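Local atomic coordinates of inactive glucansucrase (Lactobacillus reuteri, PDB entry 5JBD), a protein that belongs to glycosyl hydrolase family 70, is built round a TIM-type barrel and carries a bound calcium ion. Residues D78-L83 with V139-I144; N103-A108 with A154-S159; V250-N255 with D289-D294; M296-N301 with F816-I821. All blocks are in the same frame, centred on the assembly; numbering follows the deposited sequence.

From the N terminus, interaction 1 ties strand 80-81 to helix 126-147 and closes a loop of 55 residues, of which about half are helical. Interaction 2 opens within that loop, at the turn after helix 90-101, and closes beyond it on helix 151-162, so the two cross; Tyr105 packs on Ser143 between them. The centres of interactions 1 and 2 lie about 10 Å apart in a small helical region. About 50 Å from both in centre-to-centre distance, interaction 3 joins helices 249-263 and 291-304 across 33 residues. Interaction 4 starts farther along helix 291-304 and spans 514 residues to reach the late loop 816-821, whose Ala820 lies against Gln252 and Asp291 of interaction 3.

Interaction 1: D78-L83 with V139-I144; sequences DWRPLL and VIEQSI
Arg80 meets Glu141 from the short strand 80-81. Just before it, Trp79 turns its ring toward Trp58 and offers its carbonyl: Trp79 O accepts from Arg80 NH1 at 2.9 Å, the donor lying well above the carbonyl plane. Arg80 itself bends at chi2 (-67°), which turns the NE/NH2 side of the guanidinium to the Glu141 carboxylate. Arg80 NE reaches Glu141 OE2 at 2.7 Å in a nearly straight bond (171°), and Arg80 NH2 reaches Glu141 OE1 at 2.9 Å. Two bonds, one to the syn lone pair of each oxygen, make the buried salt bridge bidentate, and the flat groups are nearly coplanar (19°). With NH1 held as well, rotation of the guanidinium is fixed. Over one of its faces sits the Ile144 methyl, CD1 being 3.4 Å from Arg80 NE. Pro81, next along, turns to Leu153 and Ile157 of helix 151-162. Arg80 pairs by backbone with Tyr59 of strand 58-59, and Leu82 with Asp57, just ahead of that strand. The arrangement is a side-on bidentate arginine-carboxylate pair that fastens a two-stranded antiparallel sheet (58-59 with 80-81) to the flank of a helix in a small, mainly helical region remote from the barrel.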
loop_
_atom_site.group_PDB
_atom_site.type_symbol
_atom_site.label_atom_id
_atom_site.label_comp_id
_atom_site.label_asym_id
_atom_site.label_seq_id
_atom_site.Cartn_x
_atom_site.Cartn_y
_atom_site.Cartn_z
ATOM N N ASP A 78 24.924 -35.482 0.161
ATOM C CA ASP A 78 23.864 -36.382 0.595
ATOM C C ASP A 78 23.257 -35.868 1.895
ATOM O O ASP A 78 23.623 -36.309 2.979
ATOM C CB ASP A 78 24.394 -37.802 0.758
ATOM C CG ASP A 78 24.996 -38.352 -0.516
ATOM O OD1 ASP A 78 24.363 -38.216 -1.581
ATOM O OD2 ASP A 78 26.116 -38.912 -0.465
ATOM N N TRP A 79 22.340 -34.922 1.760
ATOM C CA TRP A 79 21.606 -34.386 2.881
ATOM C C TRP A 79 20.253 -35.084 2.992
ATOM O O TRP A 79 19.744 -35.628 2.015
ATOM C CB TRP A 79 21.452 -32.874 2.734
ATOM C CG TRP A 79 22.747 -32.139 2.909
ATOM C CD1 TRP A 79 23.904 -32.317 2.188
ATOM C CD2 TRP A 79 23.032 -31.119 3.863
ATOM N NE1 TRP A 79 24.879 -31.471 2.640
ATOM C CE2 TRP A 79 24.377 -30.730 3.672
ATOM C CE3 TRP A 79 22.293 -30.505 4.874
ATOM C CZ2 TRP A 79 24.989 -29.752 4.451
ATOM C CZ3 TRP A 79 22.896 -29.541 5.639
ATOM C CH2 TRP A 79 24.227 -29.155 5.418
ATOM N N ARG A 80 19.701 -35.092 4.201
ATOM C CA ARG A 80 18.408 -35.687 4.472
ATOM C C ARG A 80 17.558 -34.744 5.309
ATOM O O ARG A 80 18.091 -33.939 6.075
ATOM C CB ARG A 80 18.565 -37.030 5.203
ATOM C CG ARG A 80 19.312 -38.119 4.446
ATOM C CD ARG A 80 18.546 -38.591 3.222
ATOM N NE ARG A 80 19.224 -39.656 2.487
ATOM C CZ ARG A 80 20.092 -39.484 1.485
ATOM N NH1 ARG A 80 20.446 -38.274 1.054
ATOM N NH2 ARG A 80 20.630 -40.550 0.907
ATOM N N PRO A 81 16.222 -34.828 5.156
ATOM C CA PRO A 81 15.325 -34.010 5.949
ATOM C C PRO A 81 15.319 -34.456 7.406
ATOM O O PRO A 81 15.295 -35.674 7.698
ATOM C CB PRO A 81 13.965 -34.253 5.295
ATOM C CG PRO A 81 14.073 -35.621 4.734
ATOM C CD PRO A 81 15.479 -35.730 4.249
ATOM N N LEU A 82 15.352 -33.479 8.308
ATOM C CA LEU A 82 15.321 -33.746 9.746
ATOM C C LEU A 82 14.075 -34.546 10.163
ATOM O O LEU A 82 14.144 -35.367 11.091
ATOM C CB LEU A 82 15.458 -32.444 10.544
ATOM C CG LEU A 82 16.862 -31.816 10.593
ATOM C CD1 LEU A 82 16.830 -30.346 11.001
ATOM C CD2 LEU A 82 17.766 -32.605 11.524
ATOM N N LEU A 83 12.956 -34.357 9.451
ATOM C CA LEU A 83 11.699 -35.058 9.768
ATOM C C LEU A 83 11.695 -36.564 9.546
ATOM O O LEU A 83 10.732 -37.222 9.944
ATOM C CB LEU A 83 10.505 -34.426 9.023
ATOM C CG LEU A 83 9.952 -33.186 9.722
ATOM C CD1 LEU A 83 9.114 -32.363 8.747
ATOM C CD2 LEU A 83 9.173 -33.542 10.988
ATOM N N VAL A 139 13.335 -47.862 3.927
ATOM C CA VAL A 139 12.400 -47.825 2.790
ATOM C C VAL A 139 12.529 -46.496 2.031
ATOM O O VAL A 139 12.514 -46.488 0.811
ATOM C CB VAL A 139 10.943 -48.110 3.242
ATOM C CG1 VAL A 139 9.948 -47.916 2.096
ATOM C CG2 VAL A 139 10.835 -49.532 3.806
ATOM N N ILE A 140 12.726 -45.398 2.754
ATOM C CA ILE A 140 12.999 -44.091 2.129
ATOM C C ILE A 140 14.308 -44.139 1.306
ATOM O O ILE A 140 14.349 -43.616 0.190
ATOM C CB ILE A 140 13.021 -42.947 3.167
ATOM C CG1 ILE A 140 11.598 -42.668 3.652
ATOM C CG2 ILE A 140 13.590 -41.652 2.578
ATOM C CD1 ILE A 140 11.510 -41.720 4.823
ATOM N N GLU A 141 15.363 -44.733 1.859
ATOM C CA GLU A 141 16.647 -44.836 1.144
ATOM C C GLU A 141 16.537 -45.719 -0.104
ATOM O O GLU A 141 17.195 -45.469 -1.113
ATOM C CB GLU A 141 17.752 -45.362 2.074
ATOM C CG GLU A 141 18.141 -44.403 3.205
ATOM C CD GLU A 141 18.749 -43.096 2.726
ATOM O OE1 GLU A 141 19.357 -43.064 1.637
ATOM O OE2 GLU A 141 18.640 -42.080 3.449
ATOM N N GLN A 142 15.703 -46.753 -0.042
ATOM C CA GLN A 142 15.389 -47.532 -1.243
ATOM C C GLN A 142 14.722 -46.656 -2.306
ATOM O O GLN A 142 15.063 -46.750 -3.488
ATOM C CB GLN A 142 14.489 -48.705 -0.912
ATOM C CG GLN A 142 15.147 -49.784 -0.093
ATOM C CD GLN A 142 14.082 -50.650 0.583
ATOM O OE1 GLN A 142 12.912 -50.684 0.156
ATOM N NE2 GLN A 142 14.457 -51.302 1.669
ATOM N N SER A 143 13.793 -45.798 -1.879
ATOM C CA SER A 143 13.115 -44.876 -2.790
ATOM C C SER A 143 14.069 -43.830 -3.393
ATOM O O SER A 143 14.025 -43.582 -4.594
ATOM C CB SER A 143 11.916 -44.213 -2.094
ATOM O OG SER A 143 11.241 -43.314 -2.958
ATOM N N ILE A 144 14.953 -43.266 -2.577
ATOM C CA ILE A 144 15.991 -42.342 -3.054
ATOM C C ILE A 144 16.867 -43.012 -4.130
ATOM O O ILE A 144 17.159 -42.397 -5.151
ATOM C CB ILE A 144 16.879 -41.825 -1.885
ATOM C CG1 ILE A 144 16.067 -40.926 -0.948
ATOM C CG2 ILE A 144 18.098 -41.057 -2.403
ATOM C CD1 ILE A 144 16.730 -40.635 0.384
#

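Interaction 2: N103-A108 with A154-S159; sequences NGYENA and ANDINS
Tyr105 and Asp156 meet almost at right angles, the ring plane and the carboxylate plane standing 88° apart. The tyrosine comes edge-on: Asp156 OD2 lies in the plane of the ring, beside the phenolic end. Tyr105 OH donates to Asp156 OD2 at 2.6 Å, a short bond that lands on that oxygen's anti lone pair, the one turned away from OD1. The same oxygen stands 3.2 Å from Tyr105 CE1, which places it to one side of the hydroxyl. On the helix, Asp156 has its CG anti to the carbonyl carbon (chi1 -67°), directing the carboxylate outward to the loop. Lys152, one turn earlier, forms a salt bridge to Asp156 OD2 too, so a cation and a hydroxyl share one oxygen; this would probably keep the group ionised. The contact sits in a small, mainly helical region, where the loop 103-108 following helix 90-101 is set against helix 151-162. Here the Tyr105 ring meets the Phe100 ring of helix 90-101 with planes about 35° apart and touches Leu136, Ile140 and Ser143 of helix 126-147. Asn103 adds a looser margin, its carbonyl O staying 4.2 Å from Asp156 OD2, while its side-chain ND2 is engaged by Tyr99 O within the preceding helix.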
loop_
_atom_site.group_PDB
_atom_site.type_symbol
_atom_site.label_atom_id
_atom_site.label_comp_id
_atom_site.label_asym_id
_atom_site.label_seq_id
_atom_site.Cartn_x
_atom_site.Cartn_y
_atom_site.Cartn_z
ATOM N N ASN A 103 1.828 -42.744 1.045
ATOM C CA ASN A 103 2.194 -41.899 -0.104
ATOM C C ASN A 103 3.510 -42.337 -0.767
ATOM O O ASN A 103 4.409 -41.528 -1.019
ATOM C CB ASN A 103 2.238 -40.433 0.333
ATOM C CG ASN A 103 0.851 -39.859 0.563
ATOM O OD1 ASN A 103 0.175 -39.483 -0.384
ATOM N ND2 ASN A 103 0.412 -39.817 1.820
ATOM N N GLY A 104 3.591 -43.632 -1.068
ATOM C CA GLY A 104 4.674 -44.198 -1.864
ATOM C C GLY A 104 5.811 -44.902 -1.134
ATOM O O GLY A 104 6.770 -45.303 -1.780
ATOM N N TYR A 105 5.713 -45.096 0.182
ATOM C CA TYR A 105 6.800 -45.738 0.942
ATOM C C TYR A 105 6.311 -46.957 1.720
ATOM O O TYR A 105 6.598 -47.126 2.908
ATOM C CB TYR A 105 7.466 -44.718 1.864
ATOM C CG TYR A 105 7.995 -43.484 1.138
ATOM C CD1 TYR A 105 7.154 -42.401 0.859
ATOM C CD2 TYR A 105 9.326 -43.399 0.734
ATOM C CE1 TYR A 105 7.624 -41.280 0.208
ATOM C CE2 TYR A 105 9.803 -42.277 0.076
ATOM C CZ TYR A 105 8.949 -41.217 -0.186
ATOM O OH TYR A 105 9.402 -40.089 -0.829
ATOM N N GLU A 106 5.580 -47.810 1.016
ATOM C CA GLU A 106 5.078 -49.075 1.552
ATOM C C GLU A 106 6.113 -50.179 1.298
ATOM O O GLU A 106 6.702 -50.236 0.223
ATOM C CB GLU A 106 3.742 -49.416 0.868
ATOM C CG GLU A 106 2.790 -50.248 1.715
ATOM C CD GLU A 106 1.412 -50.462 1.087
ATOM O OE1 GLU A 106 1.136 -49.942 -0.017
ATOM O OE2 GLU A 106 0.595 -51.171 1.711
ATOM N N ASN A 107 6.344 -51.033 2.297
ATOM C CA ASN A 107 7.127 -52.270 2.114
ATOM C C ASN A 107 6.786 -53.289 3.216
ATOM O O ASN A 107 7.171 -53.115 4.377
ATOM C CB ASN A 107 8.638 -51.977 2.097
ATOM C CG ASN A 107 9.464 -53.152 1.591
ATOM O OD1 ASN A 107 9.152 -54.309 1.861
ATOM N ND2 ASN A 107 10.540 -52.854 0.873
ATOM N N ALA A 108 6.064 -54.344 2.836
ATOM C CA ALA A 108 5.676 -55.431 3.760
ATOM C C ALA A 108 6.864 -56.173 4.387
ATOM O O ALA A 108 6.754 -56.665 5.508
ATOM C CB ALA A 108 4.765 -56.430 3.052
ATOM N N ALA A 154 11.831 -34.577 -0.996
ATOM C CA ALA A 154 11.668 -33.172 -0.630
ATOM C C ALA A 154 10.216 -32.674 -0.766
ATOM O O ALA A 154 9.703 -31.983 0.124
ATOM C CB ALA A 154 12.600 -32.292 -1.456
ATOM N N ASN A 155 9.577 -33.032 -1.875
ATOM C CA ASN A 155 8.147 -32.727 -2.095
ATOM C C ASN A 155 7.244 -33.445 -1.077
ATOM O O ASN A 155 6.306 -32.861 -0.571
ATOM C CB ASN A 155 7.715 -33.115 -3.522
ATOM C CG ASN A 155 8.364 -32.249 -4.607
ATOM O OD1 ASN A 155 8.677 -31.077 -4.397
ATOM N ND2 ASN A 155 8.535 -32.830 -5.784
ATOM N N ASP A 156 7.551 -34.710 -0.788
ATOM C CA ASP A 156 6.774 -35.494 0.174
ATOM C C ASP A 156 6.899 -34.920 1.587
ATOM O O ASP A 156 5.910 -34.859 2.313
ATOM C CB ASP A 156 7.170 -36.972 0.111
ATOM C CG ASP A 156 6.774 -37.627 -1.215
ATOM O OD1 ASP A 156 5.827 -37.137 -1.863
ATOM O OD2 ASP A 156 7.400 -38.626 -1.613
ATOM N N ILE A 157 8.087 -34.447 1.955
ATOM C CA ILE A 157 8.291 -33.769 3.247
ATOM C C ILE A 157 7.486 -32.464 3.332
ATOM O O ILE A 157 6.842 -32.203 4.345
ATOM C CB ILE A 157 9.794 -33.491 3.509
ATOM C CG1 ILE A 157 10.544 -34.806 3.774
ATOM C CG2 ILE A 157 9.998 -32.512 4.668
ATOM C CD1 ILE A 157 10.330 -35.409 5.153
ATOM N N ASN A 158 7.543 -31.651 2.278
ATOM C CA ASN A 158 6.768 -30.400 2.218
ATOM C C ASN A 158 5.260 -30.672 2.269
ATOM O O ASN A 158 4.541 -30.000 2.997
ATOM C CB ASN A 158 7.119 -29.580 0.971
ATOM C CG ASN A 158 8.543 -29.040 0.998
ATOM O OD1 ASN A 158 9.130 -28.831 2.058
ATOM N ND2 ASN A 158 9.119 -28.844 -0.187
ATOM N N SER A 159 4.800 -31.685 1.537
ATOM C CA SER A 159 3.389 -32.091 1.585
ATOM C C SER A 159 2.982 -32.603 2.970
ATOM O O SER A 159 1.933 -32.212 3.486
ATOM C CB SER A 159 3.089 -33.139 0.518
ATOM O OG SER A 159 3.420 -32.630 -0.756
#

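Interaction 3: V250-N255 with D289-D294; sequences VVQAEN and DADVLD
Gln252 reaches across to Asp291 with its amide nitrogen, Gln252 NE2 donating to Asp291 OD2 at 3.1 Å. The bond is somewhat bent (147°) and lands on the anti lone pair; amide and carboxylate planes are nearly perpendicular, 86° apart. A fully extended chain beyond CG carries the glutamine amide to that point. Nearby, the Asn255 ND2 end comes within 3.5 Å of Val292 CG1, the two side chains crossing at a slant, and Gln252 CG approaches the same Val292 CG1 methyl at 4.4 Å.

In the next shell, Gln252 NE2 also donates to Asn246 O and Gln252 OE1 accepts from Gln295 NE2, one turn along the facing helix, so both ends of the amide are engaged and its flip is settled. Asn255 ND2 is held by Asn246 OD1, and Ser822 OG is hydrogen-bonded to both Asp291 OD2 and Asp289 OD2. Asp289 positions the start of the helix: Asp289 OD1 accepts from Asp291 N at 3.0 Å, a capping bond.

The Val292 side chain is about 9 Å from the bound calcium ion. The whole is a buried helix-to-helix seam, part polar (Gln252 with Asp291) and part apolar (Val292), with a side-chain cap at the start of helix 291-304, which follows strand 279-282 of the barrel in a beta-alpha-beta crossover to strand 319-320.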
loop_
_atom_site.group_PDB
_atom_site.type_symbol
_atom_site.label_atom_id
_atom_site.label_comp_id
_atom_site.label_asym_id
_atom_site.label_seq_id
_atom_site.Cartn_x
_atom_site.Cartn_y
_atom_site.Cartn_z
ATOM N N VAL A 250 18.421 5.306 13.806
ATOM C CA VAL A 250 19.182 4.865 12.617
ATOM C C VAL A 250 18.263 4.729 11.398
ATOM O O VAL A 250 18.626 5.137 10.286
ATOM C CB VAL A 250 19.995 3.560 12.878
ATOM C CG1 VAL A 250 20.714 3.104 11.613
ATOM C CG2 VAL A 250 21.013 3.765 14.007
ATOM N N VAL A 251 17.072 4.176 11.603
ATOM C CA VAL A 251 16.074 4.092 10.543
ATOM C C VAL A 251 15.648 5.504 10.105
ATOM O O VAL A 251 15.470 5.767 8.902
ATOM C CB VAL A 251 14.857 3.240 10.967
ATOM C CG1 VAL A 251 13.765 3.257 9.893
ATOM C CG2 VAL A 251 15.297 1.805 11.219
ATOM N N GLN A 252 15.510 6.414 11.064
ATOM C CA GLN A 252 15.076 7.786 10.742
ATOM C C GLN A 252 16.111 8.469 9.851
ATOM O O GLN A 252 15.740 9.136 8.885
ATOM C CB GLN A 252 14.799 8.594 12.008
ATOM C CG GLN A 252 13.573 8.091 12.757
ATOM C CD GLN A 252 13.243 8.889 14.001
ATOM O OE1 GLN A 252 13.987 9.779 14.421
ATOM N NE2 GLN A 252 12.103 8.576 14.600
ATOM N N ALA A 253 17.405 8.260 10.146
ATOM C CA ALA A 253 18.467 8.764 9.281
ATOM C C ALA A 253 18.426 8.106 7.896
ATOM O O ALA A 253 18.587 8.789 6.883
ATOM C CB ALA A 253 19.835 8.582 9.934
ATOM N N GLU A 254 18.187 6.798 7.840
ATOM C CA GLU A 254 18.051 6.102 6.545
ATOM C C GLU A 254 16.890 6.629 5.673
ATOM O O GLU A 254 17.024 6.702 4.445
ATOM C CB GLU A 254 17.986 4.565 6.735
ATOM C CG GLU A 254 17.628 3.719 5.504
ATOM C CD GLU A 254 18.528 3.921 4.289
ATOM O OE1 GLU A 254 19.652 4.458 4.421
ATOM O OE2 GLU A 254 18.099 3.525 3.177
ATOM N N ASN A 255 15.774 7.019 6.284
ATOM C CA ASN A 255 14.661 7.628 5.513
ATOM C C ASN A 255 15.092 8.936 4.841
ATOM O O ASN A 255 14.739 9.184 3.674
ATOM C CB ASN A 255 13.428 7.875 6.393
ATOM C CG ASN A 255 12.781 6.591 6.871
ATOM O OD1 ASN A 255 12.821 5.551 6.190
ATOM N ND2 ASN A 255 12.176 6.657 8.050
ATOM N N ASP A 289 5.574 6.124 12.755
ATOM C CA ASP A 289 5.996 7.130 13.733
ATOM C C ASP A 289 6.004 8.505 13.053
ATOM O O ASP A 289 6.683 8.707 12.043
ATOM C CB ASP A 289 7.372 6.776 14.312
ATOM C CG ASP A 289 7.751 7.622 15.526
ATOM O OD1 ASP A 289 7.526 8.847 15.514
ATOM O OD2 ASP A 289 8.308 7.067 16.496
ATOM N N ALA A 290 5.195 9.433 13.579
ATOM C CA ALA A 290 5.029 10.752 12.948
ATOM C C ALA A 290 6.292 11.606 12.910
ATOM O O ALA A 290 6.332 12.584 12.157
ATOM C CB ALA A 290 3.880 11.534 13.595
ATOM N N ASP A 291 7.323 11.243 13.689
ATOM C CA ASP A 291 8.644 11.868 13.564
ATOM C C ASP A 291 9.102 11.955 12.117
ATOM O O ASP A 291 9.738 12.939 11.733
ATOM C CB ASP A 291 9.720 11.071 14.303
ATOM C CG ASP A 291 9.542 11.036 15.798
ATOM O OD1 ASP A 291 8.720 11.793 16.370
ATOM O OD2 ASP A 291 10.257 10.215 16.422
ATOM N N VAL A 292 8.810 10.922 11.316
ATOM C CA VAL A 292 9.327 10.871 9.943
ATOM C C VAL A 292 8.662 11.908 9.035
ATOM O O VAL A 292 9.259 12.340 8.056
ATOM C CB VAL A 292 9.264 9.463 9.311
ATOM C CG1 VAL A 292 9.979 8.442 10.191
ATOM C CG2 VAL A 292 7.831 9.035 9.002
ATOM N N LEU A 293 7.453 12.340 9.386
ATOM C CA LEU A 293 6.800 13.438 8.665
ATOM C C LEU A 293 7.453 14.780 9.007
ATOM O O LEU A 293 7.678 15.591 8.119
ATOM C CB LEU A 293 5.297 13.456 8.945
ATOM C CG LEU A 293 4.535 12.140 8.741
ATOM C CD1 LEU A 293 3.099 12.294 9.213
ATOM C CD2 LEU A 293 4.568 11.709 7.285
ATOM N N ASP A 294 7.782 15.000 10.279
ATOM C CA ASP A 294 8.562 16.176 10.690
ATOM C C ASP A 294 9.902 16.230 9.952
ATOM O O ASP A 294 10.300 17.262 9.428
ATOM C CB ASP A 294 8.850 16.152 12.199
ATOM C CG ASP A 294 7.625 16.430 13.055
ATOM O OD1 ASP A 294 6.656 17.070 12.589
ATOM O OD2 ASP A 294 7.639 16.028 14.235
#

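Interaction 4: M296-N301 with F816-I821; sequences MGQLMN and FTTKAI
Gln298 and Thr818 come from opposite directions, the Gln298 amide meeting the Thr818 hydroxyl, and the close part of their contact is confined to these two side chains. Gln298 NE2 stands 3.1 Å from Thr818 OG1, with Asp814 as the firmer partner of both: Gln298 NE2 donates to Asp814 OD2 and Thr818 OG1 to Asp814 O. One aspartate, just ahead of the loop segment, thus draws the glutamine amide and the threonine hydroxyl to the same spot. The Gln298 side chain is extended, with CG opposite the backbone nitrogen across the CA-CB bond (chi1 -171°), which carries the amide away from the helix to the loop. The amide oxygen is only lightly touched: Gln298 OE1 lies 3.9 Å from Thr818 CB and 4.0 Å from Thr818 CG2.

Thr818 is itself exposed, as are its neighbours Thr817 and Lys819, so the pair lies at the solvent side. The nearest CA atoms, Gln298 CA and Thr818 CA, are 9.5 Å apart. Firmer packing is found at the margins of the loop: Phe816 rests on Leu805 and Leu808 of helix 805-811, where Leu299 also packs, and Ala820 sits against Gln252, Asp291 and Gln295. The arrangement is a surface contact between a helix of the barrel and a loop from late in the chain, consistent with the circularly permuted barrel of family 70, in which early and late chain segments lie side by side.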
loop_
_atom_site.group_PDB
_atom_site.type_symbol
_atom_site.label_atom_id
_atom_site.label_comp_id
_atom_site.label_asym_id
_atom_site.label_seq_id
_atom_site.Cartn_x
_atom_site.Cartn_y
_atom_site.Cartn_z
ATOM N N MET A 296 10.988 14.613 7.181
ATOM C CA MET A 296 10.833 14.843 5.744
ATOM C C MET A 296 10.665 16.336 5.451
ATOM O O MET A 296 11.322 16.869 4.569
ATOM C CB MET A 296 9.641 14.066 5.190
ATOM C CG MET A 296 9.391 14.262 3.700
ATOM S SD MET A 296 7.910 13.462 3.088
ATOM C CE MET A 296 8.536 11.791 2.909
ATOM N N GLY A 297 9.767 16.997 6.179
ATOM C CA GLY A 297 9.576 18.437 6.022
ATOM C C GLY A 297 10.841 19.232 6.302
ATOM O O GLY A 297 11.170 20.172 5.572
ATOM N N GLN A 298 11.572 18.831 7.338
ATOM C CA GLN A 298 12.837 19.505 7.693
ATOM C C GLN A 298 13.864 19.407 6.564
ATOM O O GLN A 298 14.498 20.409 6.220
ATOM C CB GLN A 298 13.405 18.933 8.982
ATOM C CG GLN A 298 14.583 19.722 9.536
ATOM C CD GLN A 298 15.231 19.052 10.731
ATOM O OE1 GLN A 298 14.693 18.083 11.289
ATOM N NE2 GLN A 298 16.402 19.569 11.137
ATOM N N LEU A 299 14.010 18.212 5.991
ATOM C CA LEU A 299 14.930 17.987 4.863
ATOM C C LEU A 299 14.579 18.859 3.681
ATOM O O LEU A 299 15.434 19.533 3.115
ATOM C CB LEU A 299 14.922 16.516 4.408
ATOM C CG LEU A 299 15.772 16.142 3.177
ATOM C CD1 LEU A 299 17.254 16.366 3.454
ATOM C CD2 LEU A 299 15.543 14.706 2.738
ATOM N N MET A 300 13.315 18.811 3.286
ATOM C CA MET A 300 12.878 19.546 2.109
ATOM C C MET A 300 12.958 21.063 2.325
ATOM O O MET A 300 13.288 21.791 1.394
ATOM C CB MET A 300 11.500 19.049 1.662
ATOM C CG MET A 300 11.598 17.612 1.116
ATOM S SD MET A 300 10.032 16.881 0.664
ATOM C CE MET A 300 9.684 17.905 -0.758
ATOM N N ASN A 301 12.744 21.524 3.555
ATOM C CA ASN A 301 12.988 22.940 3.894
ATOM C C ASN A 301 14.484 23.310 3.880
ATOM O O ASN A 301 14.859 24.386 3.406
ATOM C CB ASN A 301 12.354 23.329 5.241
ATOM C CG ASN A 301 12.415 24.829 5.508
ATOM O OD1 ASN A 301 12.153 25.642 4.618
ATOM N ND2 ASN A 301 12.783 25.202 6.730
ATOM N N PHE A 816 20.643 16.105 12.127
ATOM C CA PHE A 816 21.149 15.129 13.081
ATOM C C PHE A 816 21.422 15.715 14.469
ATOM O O PHE A 816 22.043 15.054 15.312
ATOM C CB PHE A 816 22.382 14.436 12.465
ATOM C CG PHE A 816 22.114 13.918 11.070
ATOM C CD1 PHE A 816 21.270 12.840 10.873
ATOM C CD2 PHE A 816 22.646 14.555 9.955
ATOM C CE1 PHE A 816 20.977 12.385 9.598
ATOM C CE2 PHE A 816 22.362 14.097 8.676
ATOM C CZ PHE A 816 21.529 13.009 8.498
ATOM N N THR A 817 20.933 16.935 14.715
ATOM C CA THR A 817 20.870 17.484 16.087
ATOM C C THR A 817 19.445 17.796 16.573
ATOM O O THR A 817 19.231 17.915 17.767
ATOM C CB THR A 817 21.755 18.737 16.243
ATOM O OG1 THR A 817 21.348 19.744 15.316
ATOM C CG2 THR A 817 23.219 18.389 16.006
ATOM N N THR A 818 18.477 17.926 15.668
ATOM C CA THR A 818 17.086 18.156 16.058
ATOM C C THR A 818 16.526 16.916 16.724
ATOM O O THR A 818 16.499 15.840 16.115
ATOM C CB THR A 818 16.246 18.500 14.840
ATOM O OG1 THR A 818 16.769 19.698 14.262
ATOM C CG2 THR A 818 14.747 18.691 15.213
ATOM N N LYS A 819 16.075 17.063 17.969
ATOM C CA LYS A 819 15.569 15.921 18.731
ATOM C C LYS A 819 14.148 15.594 18.302
ATOM O O LYS A 819 13.273 16.445 18.359
ATOM C CB LYS A 819 15.628 16.206 20.224
ATOM C CG LYS A 819 17.054 16.335 20.739
ATOM C CD LYS A 819 17.087 16.583 22.235
ATOM C CE LYS A 819 18.488 16.400 22.812
ATOM N NZ LYS A 819 19.211 17.696 22.877
ATOM N N ALA A 820 13.933 14.367 17.851
ATOM C CA ALA A 820 12.598 13.886 17.468
ATOM C C ALA A 820 11.637 13.838 18.664
ATOM O O ALA A 820 12.043 13.595 19.799
ATOM C CB ALA A 820 12.709 12.509 16.827
ATOM N N ILE A 821 10.359 14.078 18.395
ATOM C CA ILE A 821 9.323 14.124 19.447
ATOM C C ILE A 821 9.162 12.771 20.133
ATOM O O ILE A 821 9.201 12.689 21.343
ATOM C CB ILE A 821 7.941 14.600 18.887
ATOM C CG1 ILE A 821 8.059 16.060 18.393
ATOM C CG2 ILE A 821 6.840 14.474 19.942
ATOM C CD1 ILE A 821 6.809 16.741 17.833
#